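PDB 7BZV: 2-aminomuconic 6-semialdehyde dehydrogenase from Pseudomonas sp., which catalyses the NAD+-dependent oxidation of 2-aminomuconate 6-semialdehyde, a step of the meta-cleavage pathway of 2-aminophenol breakdown, and needs its tetrameric assembly to bind the cofactor. Local coordinates for residues 70-75 with 108-113; 81-86 with 186-191; 93-98 with 320-325; 101-106 with 155-160. All blocks are in the same frame, centred on the assembly; numbering follows the deposited sequence.

Contact 1. Residues 70-75 with 108-113; sequences RRIANE and ANFRNF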
loop_
_atom_site.group_PDB
_atom_site.type_symbol
_atom_site.label_atom_id
_atom_site.label_comp_id
_atom_site.label_asym_id
_atom_site.label_seq_id
_atom_site.Cartn_x
_atom_site.Cartn_y
_atom_site.Cartn_z
ATOM N N ARG B 70 22.019 7.133 -8.179
ATOM C CA ARG B 70 22.080 8.572 -8.412
ATOM C C ARG B 70 23.458 8.999 -8.923
ATOM O O ARG B 70 23.558 9.895 -9.764
ATOM C CB ARG B 70 21.697 9.302 -7.122
ATOM C CG ARG B 70 20.213 9.230 -6.843
ATOM C CD ARG B 70 19.823 9.715 -5.413
ATOM N NE ARG B 70 18.381 9.624 -5.191
ATOM C CZ ARG B 70 17.794 9.713 -3.996
ATOM N NH1 ARG B 70 18.514 9.910 -2.889
ATOM N NH2 ARG B 70 16.489 9.610 -3.910
ATOM N N ARG B 71 24.535 8.374 -8.431
ATOM C CA ARG B 71 25.864 8.706 -8.950
ATOM C C ARG B 71 25.980 8.312 -10.412
ATOM O O ARG B 71 26.577 9.041 -11.213
ATOM C CB ARG B 71 26.943 8.020 -8.117
ATOM C CG ARG B 71 26.807 8.319 -6.638
ATOM C CD ARG B 71 28.124 8.703 -6.030
ATOM N NE ARG B 71 28.949 7.539 -5.727
ATOM C CZ ARG B 71 30.094 7.251 -6.335
ATOM N NH1 ARG B 71 30.560 8.047 -7.294
ATOM N NH2 ARG B 71 30.777 6.171 -5.975
ATOM N N ILE B 72 25.393 7.170 -10.782
ATOM C CA ILE B 72 25.338 6.778 -12.187
ATOM C C ILE B 72 24.598 7.823 -13.010
ATOM O O ILE B 72 25.068 8.257 -14.070
ATOM C CB ILE B 72 24.687 5.393 -12.345
ATOM C CG1 ILE B 72 25.640 4.308 -11.852
ATOM C CG2 ILE B 72 24.260 5.189 -13.808
ATOM C CD1 ILE B 72 24.967 2.936 -11.555
ATOM N N ALA B 73 23.408 8.214 -12.555
ATOM C CA ALA B 73 22.635 9.196 -13.297
ATOM C C ALA B 73 23.383 10.525 -13.411
ATOM O O ALA B 73 23.355 11.165 -14.465
ATOM C CB ALA B 73 21.275 9.415 -12.635
ATOM N N ASN B 74 24.026 10.976 -12.329
ATOM C CA ASN B 74 24.755 12.240 -12.388
ATOM C C ASN B 74 25.888 12.169 -13.408
ATOM O O ASN B 74 26.126 13.128 -14.146
ATOM C CB ASN B 74 25.318 12.600 -11.013
ATOM C CG ASN B 74 24.245 13.086 -10.021
ATOM O OD1 ASN B 74 23.130 13.457 -10.394
ATOM N ND2 ASN B 74 24.583 13.039 -8.745
ATOM N N GLU B 75 26.603 11.036 -13.467
ATOM C CA GLU B 75 27.689 10.914 -14.433
ATOM C C GLU B 75 27.149 10.838 -15.857
ATOM O O GLU B 75 27.720 11.442 -16.768
ATOM C CB GLU B 75 28.553 9.703 -14.095
ATOM C CG GLU B 75 29.632 9.387 -15.116
ATOM C CD GLU B 75 30.707 10.463 -15.243
ATOM O OE1 GLU B 75 30.582 11.548 -14.635
ATOM O OE2 GLU B 75 31.683 10.220 -15.974
ATOM N N ALA B 108 16.667 9.413 -16.430
ATOM C CA ALA B 108 15.616 9.450 -15.425
ATOM C C ALA B 108 15.300 8.067 -14.896
ATOM O O ALA B 108 14.836 7.930 -13.747
ATOM C CB ALA B 108 14.342 10.065 -15.990
ATOM N N ASN B 109 15.486 7.029 -15.714
ATOM C CA ASN B 109 15.265 5.680 -15.192
ATOM C C ASN B 109 16.064 5.441 -13.925
ATOM O O ASN B 109 15.564 4.835 -12.963
ATOM C CB ASN B 109 15.610 4.620 -16.241
ATOM C CG ASN B 109 14.529 4.510 -17.309
ATOM O OD1 ASN B 109 13.378 4.788 -17.039
ATOM N ND2 ASN B 109 14.903 4.134 -18.522
ATOM N N PHE B 110 17.323 5.863 -13.909
ATOM C CA PHE B 110 18.120 5.613 -12.719
ATOM C C PHE B 110 17.637 6.443 -11.536
ATOM O O PHE B 110 17.607 5.950 -10.403
ATOM C CB PHE B 110 19.561 5.893 -13.030
ATOM C CG PHE B 110 20.252 4.786 -13.746
ATOM C CD1 PHE B 110 20.626 3.637 -13.072
ATOM C CD2 PHE B 110 20.556 4.899 -15.094
ATOM C CE1 PHE B 110 21.294 2.618 -13.721
ATOM C CE2 PHE B 110 21.246 3.883 -15.753
ATOM C CZ PHE B 110 21.615 2.743 -15.066
ATOM N N ARG B 111 17.249 7.699 -11.775
ATOM C CA ARG B 111 16.757 8.523 -10.665
ATOM C C ARG B 111 15.419 8.027 -10.143
ATOM O O ARG B 111 15.177 8.028 -8.927
ATOM C CB ARG B 111 16.633 9.989 -11.100
ATOM C CG ARG B 111 17.975 10.602 -11.327
ATOM C CD ARG B 111 17.979 12.089 -11.710
ATOM N NE ARG B 111 19.361 12.533 -11.760
ATOM C CZ ARG B 111 19.850 13.421 -12.634
ATOM N NH1 ARG B 111 19.069 13.987 -13.538
ATOM N NH2 ARG B 111 21.125 13.746 -12.573
ATOM N N ASN B 112 14.511 7.649 -11.038
ATOM C CA ASN B 112 13.205 7.179 -10.597
ATOM C C ASN B 112 13.326 5.918 -9.735
ATOM O O ASN B 112 12.608 5.764 -8.743
ATOM C CB ASN B 112 12.311 6.896 -11.804
ATOM C CG ASN B 112 11.895 8.185 -12.589
ATOM O OD1 ASN B 112 11.205 8.100 -13.607
ATOM N ND2 ASN B 112 12.321 9.352 -12.118
ATOM N N PHE B 113 14.094 4.930 -10.186
ATOM C CA PHE B 113 14.223 3.717 -9.375
ATOM C C PHE B 113 15.036 3.961 -8.119
ATOM O O PHE B 113 14.856 3.234 -7.135
ATOM C CB PHE B 113 14.786 2.548 -10.219
ATOM C CG PHE B 113 13.737 1.938 -11.087
ATOM C CD1 PHE B 113 12.695 1.248 -10.504
ATOM C CD2 PHE B 113 13.709 2.174 -12.450
ATOM C CE1 PHE B 113 11.656 0.748 -11.258
ATOM C CE2 PHE B 113 12.659 1.673 -13.231
ATOM C CZ PHE B 113 11.637 0.964 -12.628
HETATM O O HOH W 1 16.529 9.991 -7.347
HETATM O O HOH W 2 21.086 11.624 -9.638
#
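Ile72 meets Phe110 methyl against ring: CG2 of Ile72 stands 3.7 Å from the centroid of the Phe110 ring and only 5° off its normal, so all six ring carbons are touched almost equally in a CH-pi contact. With chi1 at -72°, Ile72 turns CG1 beside its backbone N and commits CG2 to the ring. Next to this pair Ala73 CB lies 3.9 Å from Phe110 CB and 3.7 Å from Arg111 CG. That small side chain allows the helix axes to approach to 8.3 Å. Thr161 and Ala165 of helix 156-169 and Met193 of helix 184-196 also pack on this buried half.

The other half is polar and more open, with Asn74 exposed. Arg111 NH2 donates to Asn74 OD1 over 3.0 Å, in the plane of the amide carbonyl and near the guanidinium plane. A water accepts from Arg111 NE and donates to both Asn74 OD1 and Arg70 O, while Arg111 NH2 also forms a salt bridge with Glu77. A leucine in place of Arg111 would probably leave Glu77 without this positive mate and the Asn74 amide freer to turn. Helices 62-78 and 95-119, running at 156° here, form a close-packed antiparallel pair in the helical layer of the Rossmann-like NAD-binding domain of aldehyde dehydrogenases.

Contact 2. Residues 81-86 with 186-191; sequences QDFLDA and ATLLAE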
loop_
_atom_site.group_PDB
_atom_site.type_symbol
_atom_site.label_atom_id
_atom_site.label_comp_id
_atom_site.label_asym_id
_atom_site.label_seq_id
_atom_site.Cartn_x
_atom_site.Cartn_y
_atom_site.Cartn_z
ATOM N N GLN B 81 26.191 14.822 -23.731
ATOM C CA GLN B 81 26.456 15.037 -25.154
ATOM C C GLN B 81 27.101 13.795 -25.775
ATOM O O GLN B 81 26.799 13.422 -26.920
ATOM C CB GLN B 81 27.331 16.280 -25.337
ATOM C CG GLN B 81 27.491 16.726 -26.795
ATOM C CD GLN B 81 26.195 17.281 -27.357
ATOM O OE1 GLN B 81 25.598 18.189 -26.784
ATOM N NE2 GLN B 81 25.745 16.725 -28.470
ATOM N N ASP B 82 27.976 13.130 -25.023
ATOM C CA ASP B 82 28.556 11.872 -25.482
ATOM C C ASP B 82 27.472 10.844 -25.775
ATOM O O ASP B 82 27.484 10.190 -26.830
ATOM C CB ASP B 82 29.527 11.330 -24.429
ATOM C CG ASP B 82 30.752 12.210 -24.236
ATOM O OD1 ASP B 82 30.942 13.153 -25.023
ATOM O OD2 ASP B 82 31.531 11.937 -23.296
ATOM N N PHE B 83 26.542 10.664 -24.833
ATOM C CA PHE B 83 25.463 9.706 -25.036
ATOM C C PHE B 83 24.622 10.107 -26.231
ATOM O O PHE B 83 24.279 9.276 -27.083
ATOM C CB PHE B 83 24.594 9.606 -23.764
ATOM C CG PHE B 83 25.181 8.704 -22.727
ATOM C CD1 PHE B 83 24.887 7.359 -22.715
ATOM C CD2 PHE B 83 26.041 9.197 -21.774
ATOM C CE1 PHE B 83 25.477 6.515 -21.778
ATOM C CE2 PHE B 83 26.615 8.371 -20.831
ATOM C CZ PHE B 83 26.328 7.032 -20.821
ATOM N N LEU B 84 24.263 11.389 -26.293
ATOM C CA LEU B 84 23.490 11.893 -27.414
ATOM C C LEU B 84 24.175 11.594 -28.751
ATOM O O LEU B 84 23.532 11.135 -29.714
ATOM C CB LEU B 84 23.298 13.395 -27.260
ATOM C CG LEU B 84 21.886 13.973 -27.148
ATOM C CD1 LEU B 84 22.049 15.513 -27.287
ATOM C CD2 LEU B 84 20.954 13.407 -28.171
ATOM N N ASP B 85 25.480 11.882 -28.830
ATOM C CA ASP B 85 26.223 11.714 -30.082
ATOM C C ASP B 85 26.227 10.258 -30.502
ATOM O O ASP B 85 25.928 9.926 -31.656
ATOM C CB ASP B 85 27.667 12.218 -29.926
ATOM C CG ASP B 85 27.770 13.747 -29.797
ATOM O OD1 ASP B 85 26.810 14.470 -30.113
ATOM O OD2 ASP B 85 28.836 14.233 -29.380
ATOM N N ALA B 86 26.535 9.361 -29.558
ATOM C CA ALA B 86 26.587 7.948 -29.899
ATOM C C ALA B 86 25.218 7.429 -30.317
ATOM O O ALA B 86 25.106 6.652 -31.277
ATOM C CB ALA B 86 27.127 7.140 -28.720
ATOM N N ALA B 186 25.359 1.703 -24.841
ATOM C CA ALA B 186 25.603 0.648 -23.863
ATOM C C ALA B 186 27.065 0.620 -23.470
ATOM O O ALA B 186 27.398 0.414 -22.295
ATOM C CB ALA B 186 25.187 -0.724 -24.416
ATOM N N THR B 187 27.954 0.827 -24.444
ATOM C CA THR B 187 29.369 0.908 -24.110
ATOM C C THR B 187 29.672 2.151 -23.277
ATOM O O THR B 187 30.464 2.083 -22.334
ATOM C CB THR B 187 30.205 0.877 -25.397
ATOM O OG1 THR B 187 29.799 -0.264 -26.165
ATOM C CG2 THR B 187 31.690 0.790 -25.075
ATOM N N LEU B 188 29.050 3.295 -23.593
ATOM C CA LEU B 188 29.244 4.472 -22.744
ATOM C C LEU B 188 28.690 4.234 -21.340
ATOM O O LEU B 188 29.264 4.691 -20.339
ATOM C CB LEU B 188 28.578 5.691 -23.364
ATOM C CG LEU B 188 29.173 6.136 -24.708
ATOM C CD1 LEU B 188 28.435 7.330 -25.278
ATOM C CD2 LEU B 188 30.653 6.459 -24.574
ATOM N N LEU B 189 27.606 3.482 -21.234
ATOM C CA LEU B 189 27.093 3.192 -19.901
ATOM C C LEU B 189 28.119 2.410 -19.085
ATOM O O LEU B 189 28.345 2.707 -17.904
ATOM C CB LEU B 189 25.770 2.453 -19.998
ATOM C CG LEU B 189 25.071 2.253 -18.626
ATOM C CD1 LEU B 189 24.750 3.560 -17.943
ATOM C CD2 LEU B 189 23.762 1.423 -18.792
ATOM N N ALA B 190 28.784 1.438 -19.703
ATOM C CA ALA B 190 29.855 0.732 -19.001
ATOM C C ALA B 190 30.971 1.682 -18.574
ATOM O O ALA B 190 31.508 1.561 -17.463
ATOM C CB ALA B 190 30.406 -0.392 -19.878
ATOM N N GLU B 191 31.342 2.630 -19.439
ATOM C CA GLU B 191 32.336 3.620 -19.034
ATOM C C GLU B 191 31.864 4.371 -17.798
ATOM O O GLU B 191 32.645 4.620 -16.874
ATOM C CB GLU B 191 32.626 4.590 -20.184
ATOM C CG GLU B 191 33.267 3.911 -21.401
ATOM C CD GLU B 191 33.667 4.894 -22.513
ATOM O OE1 GLU B 191 33.550 6.123 -22.326
ATOM O OE2 GLU B 191 34.112 4.432 -23.581
#
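Leu188 is the main bump of this contact, and Phe83, Asp82 and Ala86 shape the hollow that receives it. The motif is an antiparallel helix pair: helix 80-91 runs at 159° to helix 184-196, which connects the parallel strands 173-177 and 203-205 in a beta-alpha-beta unit of the Rossmann-like domain. The short axes stay 10.0 Å apart, so side chains rather than backbones fill the space between them.

Two parts of Leu188 do the touching. Its CB lies over one face of the Phe83 ring, 3.9 Å from the centroid and displaced toward the CE1-CZ rim, which makes a CH-pi contact. The ring reaches forward beside the root of the leucine while the leucine reaches back the other way. A chi1 of -64° puts Leu188 CG anti to its carbonyl carbon, and the extended branch then carries CD1 into the notch next to Ala86. The ring goes on past Leu188 to the backbone of Leu189, with Phe83 CE1 3.7 Å from Leu189 N. Replacing Phe83 by alanine would probably uncover the CB side of Leu188 and open a gap reaching toward Leu157 and Ile103, which also pack on the ring.

Polar groups border the hollow: Asp82 and Glu191 each form a salt bridge with Arg79, which thus ties the two helices together. At the bottom of the notch, Leu188 CD1 lies 3.4 Å from Asp82 O and 3.7 Å from Ala86 CB.

Contact 3. Residues 93-98 with 320-325; sequences KPLSMA and HETDTQ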
loop_
_atom_site.group_PDB
_atom_site.type_symbol
_atom_site.label_atom_id
_atom_site.label_comp_id
_atom_site.label_asym_id
_atom_site.label_seq_id
_atom_site.Cartn_x
_atom_site.Cartn_y
_atom_site.Cartn_z
ATOM N N LYS B 93 18.535 8.891 -35.239
ATOM C CA LYS B 93 17.499 9.620 -34.528
ATOM C C LYS B 93 17.671 11.115 -34.741
ATOM O O LYS B 93 18.782 11.633 -34.555
ATOM C CB LYS B 93 17.584 9.362 -33.023
ATOM C CG LYS B 93 16.937 8.096 -32.534
ATOM C CD LYS B 93 17.434 7.747 -31.154
ATOM C CE LYS B 93 16.892 6.364 -30.711
ATOM N NZ LYS B 93 15.391 6.415 -30.630
ATOM N N PRO B 94 16.600 11.853 -35.013
ATOM C CA PRO B 94 16.703 13.316 -34.982
ATOM C C PRO B 94 17.062 13.814 -33.591
ATOM O O PRO B 94 16.676 13.231 -32.562
ATOM C CB PRO B 94 15.305 13.793 -35.389
ATOM C CG PRO B 94 14.621 12.586 -36.013
ATOM C CD PRO B 94 15.253 11.374 -35.375
ATOM N N LEU B 95 17.806 14.919 -33.576
ATOM C CA LEU B 95 18.138 15.588 -32.324
ATOM C C LEU B 95 16.887 15.854 -31.506
ATOM O O LEU B 95 16.889 15.677 -30.280
ATOM C CB LEU B 95 18.881 16.892 -32.611
ATOM C CG LEU B 95 19.242 17.777 -31.418
ATOM C CD1 LEU B 95 20.289 17.059 -30.555
ATOM C CD2 LEU B 95 19.765 19.149 -31.881
ATOM N N SER B 96 15.796 16.246 -32.176
ATOM C CA SER B 96 14.540 16.533 -31.493
ATOM C C SER B 96 14.018 15.326 -30.718
ATOM O O SER B 96 13.275 15.483 -29.750
ATOM C CB SER B 96 13.486 16.956 -32.508
ATOM O OG SER B 96 13.333 15.937 -33.484
ATOM N N MET B 97 14.360 14.126 -31.154
ATOM C CA MET B 97 13.970 12.909 -30.450
ATOM C C MET B 97 14.974 12.545 -29.367
ATOM O O MET B 97 14.602 12.329 -28.207
ATOM C CB MET B 97 13.834 11.772 -31.461
ATOM C CG MET B 97 13.494 10.386 -30.866
ATOM S SD MET B 97 11.717 10.422 -30.735
ATOM C CE MET B 97 11.191 8.902 -29.859
ATOM N N ALA B 98 16.248 12.448 -29.753
ATOM C CA ALA B 98 17.264 11.921 -28.851
ATOM C C ALA B 98 17.481 12.843 -27.654
ATOM O O ALA B 98 17.654 12.375 -26.522
ATOM C CB ALA B 98 18.552 11.679 -29.634
ATOM N N HIS B 320 20.802 15.941 -37.458
ATOM C CA HIS B 320 21.451 16.862 -36.537
ATOM C C HIS B 320 20.830 18.251 -36.555
ATOM O O HIS B 320 21.148 19.047 -35.673
ATOM C CB HIS B 320 22.940 16.961 -36.847
ATOM C CG HIS B 320 23.226 17.467 -38.221
ATOM N ND1 HIS B 320 23.276 16.635 -39.315
ATOM C CD2 HIS B 320 23.428 18.722 -38.686
ATOM C CE1 HIS B 320 23.527 17.354 -40.396
ATOM N NE2 HIS B 320 23.611 18.626 -40.042
ATOM N N GLU B 321 19.960 18.565 -37.514
ATOM C CA GLU B 321 19.323 19.880 -37.541
ATOM C C GLU B 321 18.191 19.939 -36.527
ATOM O O GLU B 321 17.403 18.995 -36.397
ATOM C CB GLU B 321 18.793 20.201 -38.938
ATOM C CG GLU B 321 19.940 20.622 -39.891
ATOM C CD GLU B 321 19.529 20.745 -41.358
ATOM O OE1 GLU B 321 18.355 21.049 -41.646
ATOM O OE2 GLU B 321 20.403 20.572 -42.229
ATOM N N THR B 322 18.111 21.064 -35.808
ATOM C CA THR B 322 17.283 21.104 -34.617
ATOM C C THR B 322 15.807 20.964 -34.933
ATOM O O THR B 322 15.034 20.627 -34.034
ATOM C CB THR B 322 17.482 22.406 -33.827
ATOM O OG1 THR B 322 17.140 23.518 -34.664
ATOM C CG2 THR B 322 18.904 22.545 -33.310
ATOM N N ASP B 323 15.372 21.238 -36.163
ATOM C CA ASP B 323 13.948 21.103 -36.437
ATOM C C ASP B 323 13.608 19.894 -37.303
ATOM O O ASP B 323 12.438 19.704 -37.644
ATOM C CB ASP B 323 13.400 22.385 -37.053
ATOM C CG ASP B 323 14.140 22.796 -38.275
ATOM O OD1 ASP B 323 15.230 22.247 -38.526
ATOM O OD2 ASP B 323 13.633 23.689 -38.975
ATOM N N THR B 324 14.578 19.049 -37.634
ATOM C CA THR B 324 14.234 17.765 -38.229
ATOM C C THR B 324 13.334 16.971 -37.287
ATOM O O THR B 324 13.556 16.927 -36.078
ATOM C CB THR B 324 15.487 16.966 -38.550
ATOM O OG1 THR B 324 16.219 17.659 -39.567
ATOM C CG2 THR B 324 15.101 15.587 -39.036
ATOM N N GLN B 325 12.295 16.364 -37.849
ATOM C CA GLN B 325 11.325 15.613 -37.070
ATOM C C GLN B 325 11.362 14.119 -37.372
ATOM O O GLN B 325 10.876 13.320 -36.560
ATOM C CB GLN B 325 9.920 16.176 -37.318
ATOM C CG GLN B 325 9.575 17.359 -36.406
ATOM C CD GLN B 325 9.677 17.008 -34.889
ATOM O OE1 GLN B 325 10.120 17.829 -34.095
ATOM N NE2 GLN B 325 9.289 15.778 -34.509
HETATM O O HOH W 3 15.805 17.173 -34.851
HETATM O O HOH W 4 11.339 13.892 -33.191
#
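The carbonyl oxygen of Thr324 is gripped twice: Ser96 OG donates to Thr324 O over 2.8 Å, and a water donates to the same Thr324 O over 2.6 Å. The serine approaches in the carbonyl plane, at a C=O...OG angle of 156°. Its chi1 of 57° sets OG between the backbone N and the carbonyl carbon, on the side of the loop. The water that shares Thr324 O also donates to Glu321 O and accepts from Ser96 N at 2.8 Å, so it gives an early N-H of helix 95-119 an acceptor. Pro94, at the N-cap position, serves the following N-H groups instead, its carbonyl taking both Met97 N and Ala98 N. A second water donates to Ser96 OG at 2.9 Å and weakly to Gln325 O.

Van der Waals contacts border this polar centre. Pro94 CB lies 3.7 Å from Thr324 O, and Pro94 CG comes 3.8 Å from Gln325 C. Further along, Leu95 and exposed Thr322 make an apolar contact, running alongside each other with Leu95 CD2 3.8 Å from Thr322 CG2. The loop is shaped by a type I beta turn from Glu321 to Thr324, and Thr324 OG1 is bonded to Trp318 O. The N-terminus of helix 95-119, backed by Met88 of helix 80-91, thus meets the connection between helices 297-312 and 332-348, joining the NAD-binding and catalytic domains.

Contact 4. Residues 101-106 with 155-160; sequences IDIPRG and LPLLLL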
loop_
_atom_site.group_PDB
_atom_site.type_symbol
_atom_site.label_atom_id
_atom_site.label_comp_id
_atom_site.label_asym_id
_atom_site.label_seq_id
_atom_site.Cartn_x
_atom_site.Cartn_y
_atom_site.Cartn_z
ATOM N N ILE B 101 13.801 12.716 -25.574
ATOM C CA ILE B 101 13.259 11.438 -25.130
ATOM C C ILE B 101 14.384 10.508 -24.705
ATOM O O ILE B 101 14.496 10.147 -23.520
ATOM C CB ILE B 101 12.386 10.816 -26.234
ATOM C CG1 ILE B 101 11.138 11.694 -26.412
ATOM C CG2 ILE B 101 12.050 9.360 -25.907
ATOM C CD1 ILE B 101 10.186 11.211 -27.421
ATOM N N ASP B 102 15.218 10.089 -25.659
ATOM C CA ASP B 102 16.122 8.975 -25.373
ATOM C C ASP B 102 17.059 9.279 -24.212
ATOM O O ASP B 102 17.176 8.485 -23.266
ATOM C CB ASP B 102 16.901 8.601 -26.621
ATOM C CG ASP B 102 15.973 8.201 -27.739
ATOM O OD1 ASP B 102 15.420 9.103 -28.401
ATOM O OD2 ASP B 102 15.736 6.990 -27.898
ATOM N N ILE B 103 17.775 10.389 -24.277
ATOM C CA ILE B 103 18.834 10.588 -23.297
ATOM C C ILE B 103 18.188 11.011 -21.978
ATOM O O ILE B 103 18.560 10.472 -20.926
ATOM C CB ILE B 103 19.877 11.602 -23.783
ATOM C CG1 ILE B 103 20.970 10.933 -24.629
ATOM C CG2 ILE B 103 20.567 12.251 -22.605
ATOM C CD1 ILE B 103 20.496 9.983 -25.699
ATOM N N PRO B 104 17.240 11.965 -21.965
ATOM C CA PRO B 104 16.646 12.353 -20.671
ATOM C C PRO B 104 15.888 11.229 -19.972
ATOM O O PRO B 104 16.067 11.056 -18.766
ATOM C CB PRO B 104 15.708 13.515 -21.037
ATOM C CG PRO B 104 16.390 14.131 -22.306
ATOM C CD PRO B 104 16.845 12.890 -23.044
ATOM N N ARG B 105 15.047 10.468 -20.683
ATOM C CA ARG B 105 14.396 9.314 -20.064
ATOM C C ARG B 105 15.406 8.241 -19.678
ATOM O O ARG B 105 15.255 7.574 -18.646
ATOM C CB ARG B 105 13.343 8.736 -21.000
ATOM C CG ARG B 105 12.152 9.724 -21.242
ATOM C CD ARG B 105 10.933 9.046 -21.947
ATOM N NE ARG B 105 9.923 10.019 -22.392
ATOM C CZ ARG B 105 8.733 9.705 -22.916
ATOM N NH1 ARG B 105 8.362 8.436 -23.059
ATOM N NH2 ARG B 105 7.896 10.663 -23.286
ATOM N N GLY B 106 16.453 8.060 -20.464
ATOM C CA GLY B 106 17.460 7.080 -20.077
ATOM C C GLY B 106 18.111 7.411 -18.748
ATOM O O GLY B 106 18.399 6.519 -17.939
ATOM N N LEU B 155 15.140 2.005 -29.064
ATOM C CA LEU B 155 15.374 2.943 -27.973
ATOM C C LEU B 155 16.546 2.382 -27.176
ATOM O O LEU B 155 16.378 1.883 -26.058
ATOM C CB LEU B 155 14.121 3.103 -27.113
ATOM C CG LEU B 155 12.849 3.571 -27.813
ATOM C CD1 LEU B 155 11.663 3.176 -26.859
ATOM C CD2 LEU B 155 12.786 5.044 -28.176
ATOM N N PRO B 156 17.763 2.407 -27.753
ATOM C CA PRO B 156 18.879 1.673 -27.126
ATOM C C PRO B 156 19.136 2.061 -25.672
ATOM O O PRO B 156 19.115 1.197 -24.784
ATOM C CB PRO B 156 20.086 2.013 -28.025
ATOM C CG PRO B 156 19.494 2.415 -29.349
ATOM C CD PRO B 156 18.166 3.083 -29.004
ATOM N N LEU B 157 19.411 3.335 -25.392
ATOM C CA LEU B 157 19.728 3.690 -24.013
ATOM C C LEU B 157 18.500 3.586 -23.113
ATOM O O LEU B 157 18.586 3.068 -21.995
ATOM C CB LEU B 157 20.299 5.106 -23.924
ATOM C CG LEU B 157 20.698 5.537 -22.517
ATOM C CD1 LEU B 157 21.893 4.758 -22.012
ATOM C CD2 LEU B 157 20.991 7.041 -22.524
ATOM N N LEU B 158 17.365 4.095 -23.579
ATOM C CA LEU B 158 16.176 4.184 -22.733
ATOM C C LEU B 158 15.724 2.802 -22.235
ATOM O O LEU B 158 15.524 2.600 -21.029
ATOM C CB LEU B 158 15.078 4.876 -23.519
ATOM C CG LEU B 158 13.771 5.248 -22.803
ATOM C CD1 LEU B 158 13.010 6.221 -23.734
ATOM C CD2 LEU B 158 12.951 4.081 -22.544
ATOM N N LEU B 159 15.565 1.841 -23.143
ATOM C CA LEU B 159 15.128 0.493 -22.751
ATOM C C LEU B 159 16.227 -0.294 -22.048
ATOM O O LEU B 159 15.932 -1.149 -21.203
ATOM C CB LEU B 159 14.629 -0.288 -23.966
ATOM C CG LEU B 159 13.263 0.229 -24.458
ATOM C CD1 LEU B 159 12.809 -0.472 -25.748
ATOM C CD2 LEU B 159 12.196 0.116 -23.367
ATOM N N LEU B 160 17.493 -0.037 -22.371
ATOM C CA LEU B 160 18.571 -0.603 -21.570
ATOM C C LEU B 160 18.476 -0.157 -20.118
ATOM O O LEU B 160 18.473 -1.001 -19.205
ATOM C CB LEU B 160 19.922 -0.223 -22.172
ATOM C CG LEU B 160 21.160 -0.637 -21.372
ATOM C CD1 LEU B 160 21.172 -2.151 -21.166
ATOM C CD2 LEU B 160 22.465 -0.179 -22.057
HETATM O O HOH W 5 17.032 5.255 -26.291
#
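Leu155, at the N-cap position of helix 156-169, starts the contact by laying CD2 3.5 Å from Asp102 OD2, the two side chains crossing at about a right angle. This helix links the parallel strands 134-150 and 173-177 in a beta-alpha-beta unit of the Rossmann-like domain, and helix 95-119 packs against its first turns with the axes at 25° and 7.9 Å apart.

Beyond Pro156, Leu157 points toward helix 95-119, and its backbone N is held by Glu87. With chi1 at -178°, its CG lies anti to the backbone N, and CD2 settles among Asp102 O, Ile103 and Gly106. A beta carbon on Gly106 would fall 2.8 Å from Leu157 CD2, too close for this arrangement, consistent with the bare alpha carbon permitting the close approach.

Leu158 has two roles. Its backbone N donates over 3.0 Å to a water that in turn donates to Asp102 OD2 over 2.7 Å; the buried carboxylate, which also pairs with Lys93, is thereby tied to the start of the neighbouring helix. Its side chain lies alongside Arg105, whose guanidinium goes on to Phe447, meeting its ring in a cation-pi contact and its carbonyl oxygen in a hydrogen bond. Leu158 CD1 sits 3.7 Å from Arg105 CB and 3.9 Å from Ile101 CG2. At the closest backbone approach, Gly106 CA and Leu158 CA are 4.1 Å apart.

In the fold
Contacts 1, 3 and 4 all use helix 95-119, met in the order 3, 4, 1 along its length: contact 4 lies with its centre 15 Å from that of contact 3 and 12 Å from that of contact 1. Lys93 NZ of contact 3 bridges to Asp102 OD2 of contact 4 at 2.8 Å. Asn109 ND2 of contact 1 lies 3.0 Å from Leu158 O of contact 4. Contact 2 adjoins the other three; Ala186 CB and Leu160 CD2, for example, join it to contact 4 at 3.6 Å. Only contacts 1 and 3 do not touch. Near contact 1, Arg70 salt-bridges Asp115 of a neighbouring subunit, placing that end of the cluster at a tetramer interface.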